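Local coordinates for protein 3-hydroxyacyl-CoA dehydrogenase (Archaeoglobus fulgidus, PDB 1ZEJ) that probably oxidises a hydroxyl group of its substrate with NAD+, as a homodimeric member of the 3-hydroxyacyl-CoA dehydrogenase family, at residues 18-23 with 39-44; 27-32 with 133-138; 45-50 with 64-69; 81-86 with 106-111. One frame throughout, in Å; residues are numbered along the deposited sequence.

Contact 1: residues 18-23 with 39-44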
loop_
_atom_site.group_PDB
_atom_site.type_symbol
_atom_site.label_atom_id
_atom_site.label_comp_id
_atom_site.label_asym_id
_atom_site.label_seq_id
_atom_site.Cartn_x
_atom_site.Cartn_y
_atom_site.Cartn_z
ATOM N N ILE A 18 3.217 30.045 -9.673
ATOM C CA ILE A 18 1.937 30.729 -9.772
ATOM C C ILE A 18 0.917 30.132 -8.811
ATOM O O ILE A 18 0.500 28.968 -8.973
ATOM C CB ILE A 18 1.360 30.650 -11.221
ATOM C CG1 ILE A 18 2.396 31.128 -12.220
ATOM C CG2 ILE A 18 0.048 31.458 -11.339
ATOM C CD1 ILE A 18 2.110 30.766 -13.633
ATOM N N GLY A 19 0.529 30.926 -7.801
ATOM C CA GLY A 19 -0.495 30.510 -6.861
ATOM C C GLY A 19 0.139 30.392 -5.493
ATOM O O GLY A 19 1.072 29.618 -5.317
ATOM N N ALA A 20 -0.325 31.190 -4.541
ATOM C CA ALA A 20 0.287 31.254 -3.225
ATOM C C ALA A 20 -0.594 30.523 -2.186
ATOM O O ALA A 20 -0.524 30.794 -1.006
ATOM C CB ALA A 20 0.507 32.725 -2.829
ATOM N N GLY A 21 -1.428 29.595 -2.636
ATOM C CA GLY A 21 -2.157 28.705 -1.712
ATOM C C GLY A 21 -1.195 27.674 -1.154
ATOM O O GLY A 21 0.001 27.778 -1.336
ATOM N N LEU A 22 -1.733 26.711 -0.411
ATOM C CA LEU A 22 -0.923 25.698 0.270
ATOM C C LEU A 22 0.095 25.005 -0.660
ATOM O O LEU A 22 1.274 24.869 -0.318
ATOM C CB LEU A 22 -1.860 24.646 0.895
ATOM C CG LEU A 22 -1.215 23.401 1.546
ATOM C CD1 LEU A 22 -0.517 23.772 2.838
ATOM C CD2 LEU A 22 -2.305 22.321 1.816
HETATM N N MSE A 23 -0.351 24.591 -1.838
HETATM C CA MSE A 23 0.505 23.809 -2.691
HETATM C C MSE A 23 1.605 24.726 -3.275
HETATM O O MSE A 23 2.764 24.347 -3.223
HETATM C CB MSE A 23 -0.282 23.056 -3.771
HETATM C CG MSE A 23 -1.106 21.897 -3.193
HETATM SE SE MSE A 23 -0.055 20.561 -2.133
HETATM C CE MSE A 23 0.969 19.982 -3.581
ATOM N N LEU A 39 7.217 33.968 -6.358
ATOM C CA LEU A 39 5.908 33.431 -6.001
ATOM C C LEU A 39 4.874 34.486 -6.293
ATOM O O LEU A 39 4.899 35.580 -5.686
ATOM C CB LEU A 39 5.883 33.072 -4.531
ATOM C CG LEU A 39 4.554 32.477 -3.987
ATOM C CD1 LEU A 39 4.212 31.193 -4.694
ATOM C CD2 LEU A 39 4.647 32.238 -2.490
ATOM N N GLN A 40 3.967 34.164 -7.208
ATOM C CA GLN A 40 2.975 35.128 -7.723
ATOM C C GLN A 40 1.536 34.716 -7.310
ATOM O O GLN A 40 1.200 33.555 -7.263
ATOM C CB GLN A 40 3.080 35.251 -9.235
ATOM C CG GLN A 40 2.166 36.307 -9.854
ATOM C CD GLN A 40 0.827 35.772 -10.296
ATOM O OE1 GLN A 40 0.699 34.584 -10.580
ATOM N NE2 GLN A 40 -0.175 36.656 -10.405
ATOM N N ASP A 41 0.717 35.696 -7.004
ATOM C CA ASP A 41 -0.691 35.471 -6.797
ATOM C C ASP A 41 -1.362 36.817 -7.028
ATOM O O ASP A 41 -0.804 37.826 -6.662
ATOM C CB ASP A 41 -0.937 35.020 -5.339
ATOM C CG ASP A 41 -2.317 34.337 -5.175
ATOM O OD1 ASP A 41 -3.305 35.066 -5.282
ATOM O OD2 ASP A 41 -2.400 33.092 -5.008
ATOM N N VAL A 42 -2.563 36.811 -7.597
ATOM C CA VAL A 42 -3.330 38.036 -7.780
ATOM C C VAL A 42 -3.753 38.658 -6.438
ATOM O O VAL A 42 -4.029 39.855 -6.375
ATOM C CB VAL A 42 -4.566 37.851 -8.714
ATOM C CG1 VAL A 42 -4.116 37.552 -10.131
ATOM C CG2 VAL A 42 -5.516 36.796 -8.185
ATOM N N SER A 43 -3.757 37.850 -5.369
ATOM C CA SER A 43 -4.089 38.311 -4.033
ATOM C C SER A 43 -2.890 38.642 -3.128
ATOM O O SER A 43 -2.170 37.737 -2.708
ATOM C CB SER A 43 -4.927 37.233 -3.329
ATOM O OG SER A 43 -5.193 37.643 -1.998
ATOM N N GLU A 44 -2.719 39.913 -2.778
ATOM C CA GLU A 44 -1.655 40.349 -1.866
ATOM C C GLU A 44 -1.818 39.760 -0.445
ATOM O O GLU A 44 -0.838 39.558 0.293
ATOM C CB GLU A 44 -1.610 41.877 -1.772
ATOM C CG GLU A 44 -0.826 42.548 -2.882
ATOM C CD GLU A 44 -0.552 44.031 -2.628
ATOM O OE1 GLU A 44 -1.020 44.589 -1.597
ATOM O OE2 GLU A 44 0.152 44.648 -3.473
#

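Contact 2: residues 27-32 with 133-138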
loop_
_atom_site.group_PDB
_atom_site.type_symbol
_atom_site.label_atom_id
_atom_site.label_comp_id
_atom_site.label_asym_id
_atom_site.label_seq_id
_atom_site.Cartn_x
_atom_site.Cartn_y
_atom_site.Cartn_z
ATOM N N ILE A 27 5.580 24.330 -2.730
ATOM C CA ILE A 27 6.490 24.166 -3.872
ATOM C C ILE A 27 7.610 25.227 -3.793
ATOM O O ILE A 27 8.785 24.927 -4.004
ATOM C CB ILE A 27 5.740 24.235 -5.228
ATOM C CG1 ILE A 27 4.789 23.025 -5.434
ATOM C CG2 ILE A 27 6.704 24.335 -6.411
ATOM C CD1 ILE A 27 3.730 23.272 -6.503
ATOM N N ALA A 28 7.240 26.464 -3.482
ATOM C CA ALA A 28 8.202 27.570 -3.329
ATOM C C ALA A 28 9.218 27.258 -2.210
ATOM O O ALA A 28 10.417 27.434 -2.418
ATOM C CB ALA A 28 7.469 28.872 -3.032
ATOM N N ILE A 29 8.746 26.675 -1.102
ATOM C CA ILE A 29 9.618 26.258 -0.003
ATOM C C ILE A 29 10.548 25.136 -0.419
ATOM O O ILE A 29 11.722 25.198 -0.146
ATOM C CB ILE A 29 8.830 25.853 1.255
ATOM C CG1 ILE A 29 8.096 27.048 1.829
ATOM C CG2 ILE A 29 9.734 25.184 2.288
ATOM C CD1 ILE A 29 7.055 26.668 2.874
ATOM N N ALA A 30 10.034 24.143 -1.111
ATOM C CA ALA A 30 10.862 23.042 -1.624
ATOM C C ALA A 30 11.964 23.537 -2.563
ATOM O O ALA A 30 13.128 23.160 -2.450
ATOM C CB ALA A 30 9.972 22.007 -2.333
ATOM N N ILE A 31 11.602 24.431 -3.471
ATOM C CA ILE A 31 12.541 24.904 -4.463
ATOM C C ILE A 31 13.599 25.905 -3.891
ATOM O O ILE A 31 14.751 25.929 -4.341
ATOM C CB ILE A 31 11.735 25.509 -5.639
ATOM C CG1 ILE A 31 10.997 24.369 -6.350
ATOM C CG2 ILE A 31 12.653 26.263 -6.618
ATOM C CD1 ILE A 31 10.128 24.775 -7.457
ATOM N N ALA A 32 13.188 26.731 -2.932
ATOM C CA ALA A 32 14.013 27.767 -2.397
ATOM C C ALA A 32 15.203 27.225 -1.619
ATOM O O ALA A 32 16.133 27.985 -1.370
ATOM C CB ALA A 32 13.208 28.700 -1.524
ATOM N N PRO A 133 3.173 17.593 2.381
ATOM C CA PRO A 133 3.707 18.859 1.842
ATOM C C PRO A 133 4.843 18.658 0.854
ATOM O O PRO A 133 5.678 17.750 1.074
ATOM C CB PRO A 133 4.219 19.589 3.082
ATOM C CG PRO A 133 3.916 18.735 4.268
ATOM C CD PRO A 133 3.637 17.359 3.751
ATOM N N PRO A 134 4.873 19.474 -0.237
ATOM C CA PRO A 134 5.869 19.363 -1.289
ATOM C C PRO A 134 7.302 19.367 -0.788
ATOM O O PRO A 134 8.120 18.673 -1.341
ATOM C CB PRO A 134 5.598 20.592 -2.129
ATOM C CG PRO A 134 4.195 20.778 -2.013
ATOM C CD PRO A 134 3.897 20.529 -0.578
ATOM N N HIS A 135 7.573 20.101 0.286
ATOM C CA HIS A 135 8.912 20.272 0.797
ATOM C C HIS A 135 9.301 19.174 1.752
ATOM O O HIS A 135 10.443 19.133 2.186
ATOM C CB HIS A 135 9.084 21.624 1.526
ATOM C CG HIS A 135 7.912 22.020 2.374
ATOM N ND1 HIS A 135 7.990 22.150 3.740
ATOM C CD2 HIS A 135 6.635 22.347 2.033
ATOM C CE1 HIS A 135 6.812 22.520 4.216
ATOM N NE2 HIS A 135 5.971 22.647 3.200
ATOM N N VAL A 136 8.365 18.297 2.109
ATOM C CA VAL A 136 8.677 17.166 2.968
ATOM C C VAL A 136 8.728 15.836 2.212
ATOM O O VAL A 136 9.647 15.023 2.386
ATOM C CB VAL A 136 7.630 17.117 4.110
ATOM C CG1 VAL A 136 7.752 15.832 4.952
ATOM C CG2 VAL A 136 7.743 18.405 4.980
HETATM N N MSE A 137 7.681 15.581 1.444
HETATM C CA MSE A 137 7.442 14.273 0.851
HETATM C C MSE A 137 8.381 14.144 -0.358
HETATM O O MSE A 137 8.445 15.047 -1.164
HETATM C CB MSE A 137 5.989 14.153 0.385
HETATM C CG MSE A 137 4.984 14.233 1.494
HETATM SE SE MSE A 137 5.273 12.990 2.884
HETATM C CE MSE A 137 4.545 11.443 2.090
ATOM N N PRO A 138 9.137 13.034 -0.450
ATOM C CA PRO A 138 10.145 12.894 -1.509
ATOM C C PRO A 138 9.664 12.630 -2.925
ATOM O O PRO A 138 10.378 13.003 -3.864
ATOM C CB PRO A 138 11.012 11.731 -0.990
ATOM C CG PRO A 138 10.115 10.945 -0.152
ATOM C CD PRO A 138 9.227 11.926 0.511
#

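Contact 3: residues 45-50 with 64-69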
loop_
_atom_site.group_PDB
_atom_site.type_symbol
_atom_site.label_atom_id
_atom_site.label_comp_id
_atom_site.label_asym_id
_atom_site.label_seq_id
_atom_site.Cartn_x
_atom_site.Cartn_y
_atom_site.Cartn_z
ATOM N N LYS A 45 -3.067 39.493 -0.078
ATOM C CA LYS A 45 -3.381 38.873 1.201
ATOM C C LYS A 45 -2.864 37.446 1.222
ATOM O O LYS A 45 -2.351 37.004 2.233
ATOM C CB LYS A 45 -4.896 38.863 1.433
ATOM N N ALA A 46 -3.032 36.735 0.108
ATOM C CA ALA A 46 -2.489 35.371 -0.032
ATOM C C ALA A 46 -0.977 35.381 0.040
ATOM O O ALA A 46 -0.389 34.511 0.662
ATOM C CB ALA A 46 -2.956 34.711 -1.310
ATOM N N LEU A 47 -0.350 36.374 -0.586
ATOM C CA LEU A 47 1.104 36.505 -0.573
ATOM C C LEU A 47 1.595 36.788 0.863
ATOM O O LEU A 47 2.618 36.256 1.280
ATOM C CB LEU A 47 1.556 37.659 -1.470
ATOM C CG LEU A 47 1.342 37.521 -2.984
ATOM C CD1 LEU A 47 1.706 38.850 -3.632
ATOM C CD2 LEU A 47 2.168 36.375 -3.496
ATOM N N GLU A 48 0.883 37.647 1.597
ATOM C CA GLU A 48 1.247 37.931 2.993
ATOM C C GLU A 48 1.081 36.701 3.888
ATOM O O GLU A 48 1.927 36.425 4.734
ATOM C CB GLU A 48 0.491 39.145 3.563
ATOM C CG GLU A 48 0.957 40.488 2.944
ATOM C CD GLU A 48 0.369 41.699 3.632
ATOM O OE1 GLU A 48 -0.291 41.523 4.688
ATOM O OE2 GLU A 48 0.573 42.830 3.121
ATOM N N ALA A 49 0.007 35.955 3.692
ATOM C CA ALA A 49 -0.208 34.735 4.456
ATOM C C ALA A 49 0.891 33.738 4.123
ATOM O O ALA A 49 1.419 33.096 5.002
ATOM C CB ALA A 49 -1.584 34.142 4.176
ATOM N N ALA A 50 1.264 33.633 2.852
ATOM C CA ALA A 50 2.325 32.727 2.445
ATOM C C ALA A 50 3.644 33.081 3.123
ATOM O O ALA A 50 4.363 32.207 3.605
ATOM C CB ALA A 50 2.500 32.746 0.876
ATOM N N PHE A 64 7.937 37.889 -3.624
ATOM C CA PHE A 64 6.490 37.807 -3.691
ATOM C C PHE A 64 5.991 38.904 -4.636
ATOM O O PHE A 64 6.414 40.063 -4.522
ATOM C CB PHE A 64 5.896 37.978 -2.313
ATOM C CG PHE A 64 6.403 36.969 -1.312
ATOM C CD1 PHE A 64 7.606 37.180 -0.646
ATOM C CD2 PHE A 64 5.664 35.847 -1.010
ATOM C CE1 PHE A 64 8.091 36.249 0.267
ATOM C CE2 PHE A 64 6.136 34.927 -0.063
ATOM C CZ PHE A 64 7.351 35.147 0.547
ATOM N N THR A 65 5.076 38.569 -5.536
ATOM C CA THR A 65 4.576 39.563 -6.488
ATOM C C THR A 65 3.169 39.253 -6.957
ATOM O O THR A 65 2.728 38.109 -6.914
ATOM C CB THR A 65 5.509 39.580 -7.714
ATOM O OG1 THR A 65 5.083 40.557 -8.656
ATOM C CG2 THR A 65 5.564 38.240 -8.399
ATOM N N THR A 66 2.497 40.269 -7.490
ATOM C CA THR A 66 1.205 40.047 -8.108
ATOM C C THR A 66 1.252 40.051 -9.616
ATOM O O THR A 66 0.223 39.766 -10.241
ATOM C CB THR A 66 0.197 41.134 -7.687
ATOM O OG1 THR A 66 0.753 42.438 -7.952
ATOM C CG2 THR A 66 -0.093 41.039 -6.194
ATOM N N THR A 67 2.421 40.329 -10.208
ATOM C CA THR A 67 2.541 40.451 -11.656
ATOM C C THR A 67 3.516 39.421 -12.286
ATOM O O THR A 67 4.195 38.654 -11.586
ATOM C CB THR A 67 2.927 41.923 -12.020
ATOM O OG1 THR A 67 4.067 42.318 -11.259
ATOM C CG2 THR A 67 1.768 42.841 -11.681
ATOM N N LEU A 68 3.600 39.446 -13.614
ATOM C CA LEU A 68 4.255 38.395 -14.384
ATOM C C LEU A 68 5.530 38.826 -15.071
ATOM O O LEU A 68 6.084 38.054 -15.888
ATOM C CB LEU A 68 3.288 37.901 -15.453
ATOM C CG LEU A 68 1.998 37.221 -14.940
ATOM C CD1 LEU A 68 1.215 36.746 -16.163
ATOM C CD2 LEU A 68 2.232 36.085 -13.951
ATOM N N GLU A 69 6.032 40.005 -14.743
ATOM C CA GLU A 69 7.189 40.515 -15.466
ATOM C C GLU A 69 8.445 39.672 -15.296
ATOM O O GLU A 69 9.307 39.698 -16.166
ATOM C CB GLU A 69 7.469 41.959 -15.194
ATOM C CG GLU A 69 8.185 42.368 -13.907
ATOM C CD GLU A 69 7.300 42.334 -12.700
ATOM O OE1 GLU A 69 6.158 41.840 -12.820
ATOM O OE2 GLU A 69 7.759 42.794 -11.631
#

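Contact 4: residues 81-86 with 106-111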
loop_
_atom_site.group_PDB
_atom_site.type_symbol
_atom_site.label_atom_id
_atom_site.label_comp_id
_atom_site.label_asym_id
_atom_site.label_seq_id
_atom_site.Cartn_x
_atom_site.Cartn_y
_atom_site.Cartn_z
ATOM N N VAL A 81 -2.636 26.702 -9.405
ATOM C CA VAL A 81 -3.846 27.484 -9.153
ATOM C C VAL A 81 -5.032 26.535 -8.943
ATOM O O VAL A 81 -4.865 25.316 -8.959
ATOM C CB VAL A 81 -4.130 28.507 -10.283
ATOM C CG1 VAL A 81 -2.960 29.455 -10.455
ATOM C CG2 VAL A 81 -4.443 27.830 -11.633
ATOM N N PHE A 82 -6.218 27.097 -8.745
ATOM C CA PHE A 82 -7.427 26.280 -8.556
ATOM C C PHE A 82 -7.563 25.129 -9.575
ATOM O O PHE A 82 -7.274 25.290 -10.757
ATOM C CB PHE A 82 -8.683 27.164 -8.549
ATOM C CG PHE A 82 -9.910 26.433 -8.113
ATOM C CD1 PHE A 82 -10.187 26.264 -6.763
ATOM C CD2 PHE A 82 -10.762 25.878 -9.043
ATOM C CE1 PHE A 82 -11.329 25.569 -6.338
ATOM C CE2 PHE A 82 -11.897 25.174 -8.650
ATOM C CZ PHE A 82 -12.181 25.012 -7.287
ATOM N N GLU A 83 -7.952 23.968 -9.068
ATOM C CA GLU A 83 -8.136 22.745 -9.843
ATOM C C GLU A 83 -9.384 22.812 -10.759
ATOM O O GLU A 83 -10.434 22.228 -10.439
ATOM C CB GLU A 83 -8.311 21.546 -8.876
ATOM C CG GLU A 83 -8.202 20.150 -9.561
ATOM C CD GLU A 83 -6.750 19.806 -9.982
ATOM O OE1 GLU A 83 -5.810 20.527 -9.552
ATOM O OE2 GLU A 83 -6.544 18.825 -10.737
ATOM N N ASP A 84 -9.249 23.524 -11.871
ATOM C CA ASP A 84 -10.325 23.745 -12.822
ATOM C C ASP A 84 -9.663 23.903 -14.193
ATOM O O ASP A 84 -8.707 24.659 -14.300
ATOM C CB ASP A 84 -11.035 25.039 -12.451
ATOM C CG ASP A 84 -12.088 25.429 -13.435
ATOM O OD1 ASP A 84 -13.074 24.677 -13.586
ATOM O OD2 ASP A 84 -11.923 26.496 -14.055
ATOM N N LEU A 85 -10.158 23.210 -15.217
ATOM C CA LEU A 85 -9.545 23.251 -16.558
ATOM C C LEU A 85 -9.407 24.665 -17.125
ATOM O O LEU A 85 -8.307 25.078 -17.511
ATOM C CB LEU A 85 -10.318 22.383 -17.555
ATOM C CG LEU A 85 -9.817 22.360 -19.013
ATOM C CD1 LEU A 85 -8.399 21.844 -19.132
ATOM C CD2 LEU A 85 -10.742 21.497 -19.857
ATOM N N ASN A 86 -10.500 25.414 -17.179
ATOM C CA ASN A 86 -10.453 26.742 -17.790
ATOM C C ASN A 86 -9.526 27.723 -17.044
ATOM O O ASN A 86 -8.849 28.560 -17.671
ATOM C CB ASN A 86 -11.858 27.355 -17.935
ATOM C CG ASN A 86 -12.783 26.515 -18.791
ATOM O OD1 ASN A 86 -14.010 26.640 -18.694
ATOM N ND2 ASN A 86 -12.214 25.654 -19.634
ATOM N N ASN A 106 0.833 21.741 -11.451
ATOM C CA ASN A 106 0.582 20.829 -10.325
ATOM C C ASN A 106 -0.890 20.499 -10.440
ATOM O O ASN A 106 -1.759 21.305 -10.090
ATOM C CB ASN A 106 0.886 21.480 -8.965
ATOM C CG ASN A 106 0.661 20.509 -7.749
ATOM O OD1 ASN A 106 1.216 19.378 -7.659
ATOM N ND2 ASN A 106 -0.134 20.978 -6.797
ATOM N N THR A 107 -1.188 19.371 -11.020
ATOM C CA THR A 107 -2.574 19.064 -11.316
ATOM C C THR A 107 -2.856 17.799 -10.522
ATOM O O THR A 107 -2.099 16.838 -10.611
ATOM C CB THR A 107 -2.875 19.019 -12.893
ATOM O OG1 THR A 107 -4.161 18.435 -13.143
ATOM C CG2 THR A 107 -1.823 18.272 -13.683
ATOM N N SER A 108 -3.884 17.846 -9.682
ATOM C CA SER A 108 -4.317 16.678 -8.898
ATOM C C SER A 108 -4.941 15.619 -9.794
ATOM O O SER A 108 -4.497 14.484 -9.809
ATOM C CB SER A 108 -5.339 17.076 -7.820
ATOM O OG SER A 108 -4.717 17.522 -6.624
ATOM N N VAL A 109 -6.008 15.989 -10.495
ATOM C CA VAL A 109 -6.704 15.051 -11.354
ATOM C C VAL A 109 -7.085 15.590 -12.735
ATOM O O VAL A 109 -7.484 14.788 -13.576
ATOM C CB VAL A 109 -7.997 14.533 -10.717
ATOM C CG1 VAL A 109 -7.694 13.779 -9.403
ATOM C CG2 VAL A 109 -8.999 15.672 -10.493
ATOM N N ILE A 110 -7.031 16.912 -12.937
ATOM C CA ILE A 110 -7.372 17.499 -14.229
ATOM C C ILE A 110 -6.372 16.929 -15.232
ATOM O O ILE A 110 -5.171 16.932 -14.976
ATOM C CB ILE A 110 -7.303 19.044 -14.225
ATOM C CG1 ILE A 110 -8.371 19.645 -13.288
ATOM C CG2 ILE A 110 -7.536 19.624 -15.646
ATOM C CD1 ILE A 110 -9.775 19.580 -13.823
ATOM N N SER A 111 -6.898 16.408 -16.333
ATOM C CA SER A 111 -6.095 15.770 -17.382
ATOM C C SER A 111 -5.054 16.710 -18.026
ATOM O O SER A 111 -5.396 17.786 -18.523
ATOM C CB SER A 111 -7.079 15.260 -18.440
ATOM O OG SER A 111 -6.471 14.912 -19.650
HETATM O O HOH W 1 -3.482 23.083 -8.674
#

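Contact 1: residues 18-23 with 39-44
Gly-19 and Ala-20 each give a backbone N-H to the segment 39-44, and the two bonds differ in kind. Gly-19 N bonds to Gln-40 O at 2.8 Å, which continues the parallel pairing of Ile-18 with Gln-40 one step past the strand. Ala-20 N turns instead to a carboxylate, that of Asp-41.

Asp-41 CB lies 3.7 Å from Ala-20 CB, a plain methyl-to-methylene contact. CG is anti to the backbone N (chi1 -162°), and this brings OD2 to the turn. OD2 takes the N-H of Ala-20 N on its anti lone pair, at 2.9 Å and nearly straight (170°). OD1 also uses its anti lone pair, but for Ser-43 N in its own segment, 2.8 Å away. That second bond makes an Asx turn, and the two together fix the rotation of the carboxylate.

Leu-39 sends CD1 to within 3.6 Å of Gly-19 O, a buried oxygen without a hydrogen-bond partner, and CD2 to the methyl of Ala-20. On the other side of the strand pair, Gln-40 lies alongside Ile-18, with OE1 3.3 Å from Ile-18 CG2. Its NE2 is hydrogen-bonded to Thr-66 O. Gly-19 has positive phi (116°), where a CB would jam against the carbonyl O of Ile-18.

This is the first beta-alpha-beta unit of a Rossmann fold. Gly-19 and Gly-21 belong to its GxGxxG turn, and this turn and Asp-41 are predicted to bind NAD+. The carboxylate at the end of the second strand is consistent with a preference for NAD+, since such an acid commonly receives the adenosine ribose hydroxyls.

Contact 2: residues 27-32 with 133-138
Ile-29 lays its CG2 methyl over one face of the His-135 ring. The methyl is 4.0 Å from the ring centroid and 28° off the normal, a CH-pi contact. Both side chains are set for it by their first torsions. In Ile-29, CG2 stands anti to the backbone N, while CG1 runs beside that N (chi1 -65°) and carries CD1 above the rim of the same face, 4.2 Å from His-135 NE2. In His-135, CG sits between the backbone N and the carbonyl carbon (chi1 40°), which sets one ring face against Ile-29.

The next residue, Ala-30, puts its CB methyl 3.7 Å from His-135 CA. The small residue lets the loop come close, with Ala-30 CA and His-135 CA 4.2 Å apart. The helix 22-32 is the one that follows the glycine-rich turn of the Rossmann fold, and here it packs on the loop between strands 125-130 and 139-144. With an alanine at His-135 the imidazole is gone, and the CG2 and CD1 methyls of Ile-29 would probably lose the flat surface they rest on.

Pro-134 covers the N-terminal end of the helix segment. Its CB is 3.8 Å from Ile-27 N, and its CG meets Ile-27 CG1 at 4.1 Å, the two side chains crossing at about a right angle. Pro-133, joined to the preceding residue by a cis peptide, packs on Arg-279 of the second subunit.

Contact 3: residues 45-50 with 64-69
Leu-47 reaches across to backbone as much as to side chains: its CD1 methyl ends 3.5 Å from Thr-65 O, and no hydrogen bond joins the two segments. CD1 also meets the Thr-66 CG2 methyl at 3.8 Å. The other branch, CD2, lies against Phe-64 CB at 4.2 Å. Leu-47 CG stands anti to its carbonyl carbon (chi1 -67°), with the chain extended beyond it, which spreads the two methyls along residues 64-66.

The Phe-64 ring lies against the helix backbone and the Ala-50 methyl. Its CD2 comes 3.8 Å from Leu-47 O, an oblique approach. The Ala-50 CB methyl meets the ring at its edge, near the ring plane, 4.3 Å from Phe-64 CE2. Leu-39 of the neighbouring strand packs on both Ala-50 and Phe-64.

Thr-65 OG1 accepts from Thr-67 N at 3.1 Å, which makes an ST turn just past the strand. Thr-67 OG1 in turn donates to Glu-69 OE1 at 2.7 Å.

Leu-47 also touches Ala-20 and Asp-41, both predicted to bind NAD+. Helix 44-53 packs here on strand 62-65, at one edge of the sheet within this chain, and the arrangement is that of the second beta-alpha-beta unit of a Rossmann fold.

Contact 4: residues 81-86 with 106-111
Glu-83 pushes its carboxylate into the backbone of the loop 108-110, the tight part of the contact. Ile-110 N meets Glu-83 OE2 nearly along the C-O axis, at 3.0 Å. Val-109 N comes to Glu-83 OE2 from above the carboxylate plane, at 2.9 Å. OE1 takes a weak hydrogen bond from Ser-108 N, 3.3 Å long. A bend at chi2 (72°) brings the acid there. Thr-107 OG1 donates to Ile-110 O at 2.6 Å, bracing the loop. Ile-110 slides past the other way, its CG1 3.2 Å from Glu-83 OE2. With an alanine in place of Glu-83 the carboxylate is gone, and the N-H groups of Val-109 and Ile-110 would probably lose their shared acceptor.

The remainder is looser. Leu-85 CD1 meets Ile-110 CG2 only at 4.2 Å. A water joins the segments at their N-terminal ends, donating to Val-81 O at 2.6 Å and to Asn-106 O at 2.9 Å. Asn-106 O is also hydrogen-bonded to Lys-88 NZ, and Ser-111 N to Tyr-235 OH of the second subunit.

Glu-83, Lys-88 and Ser-108 are predicted to bind NAD+, and the contact joins two loops after neighbouring parallel strands, the usual cofactor side of a Rossmann fold.

In the fold
From the N terminus, strand 14-18 leads to the glycine-rich turn and helix 22-32. Contact 1 closes the first loop, when strand 36-40 returns beside that turn. Contact 3 follows in series and closes the next, through helix 44-53 to strand 62-65. The two touch, since strands 36-40 and 62-65 are neighbours in the sheet. Contact 4 comes later and ties the ends of strands 76-79 and 103-105. Contact 2 opens on helix 22-32 and closes only at 133-138. Its long loop encloses contacts 3 and 4, and it crosses contact 1. Met-23 of contact 1 packs on both Pro-134 and Asn-106. Contacts 2 and 4 also reach the second subunit.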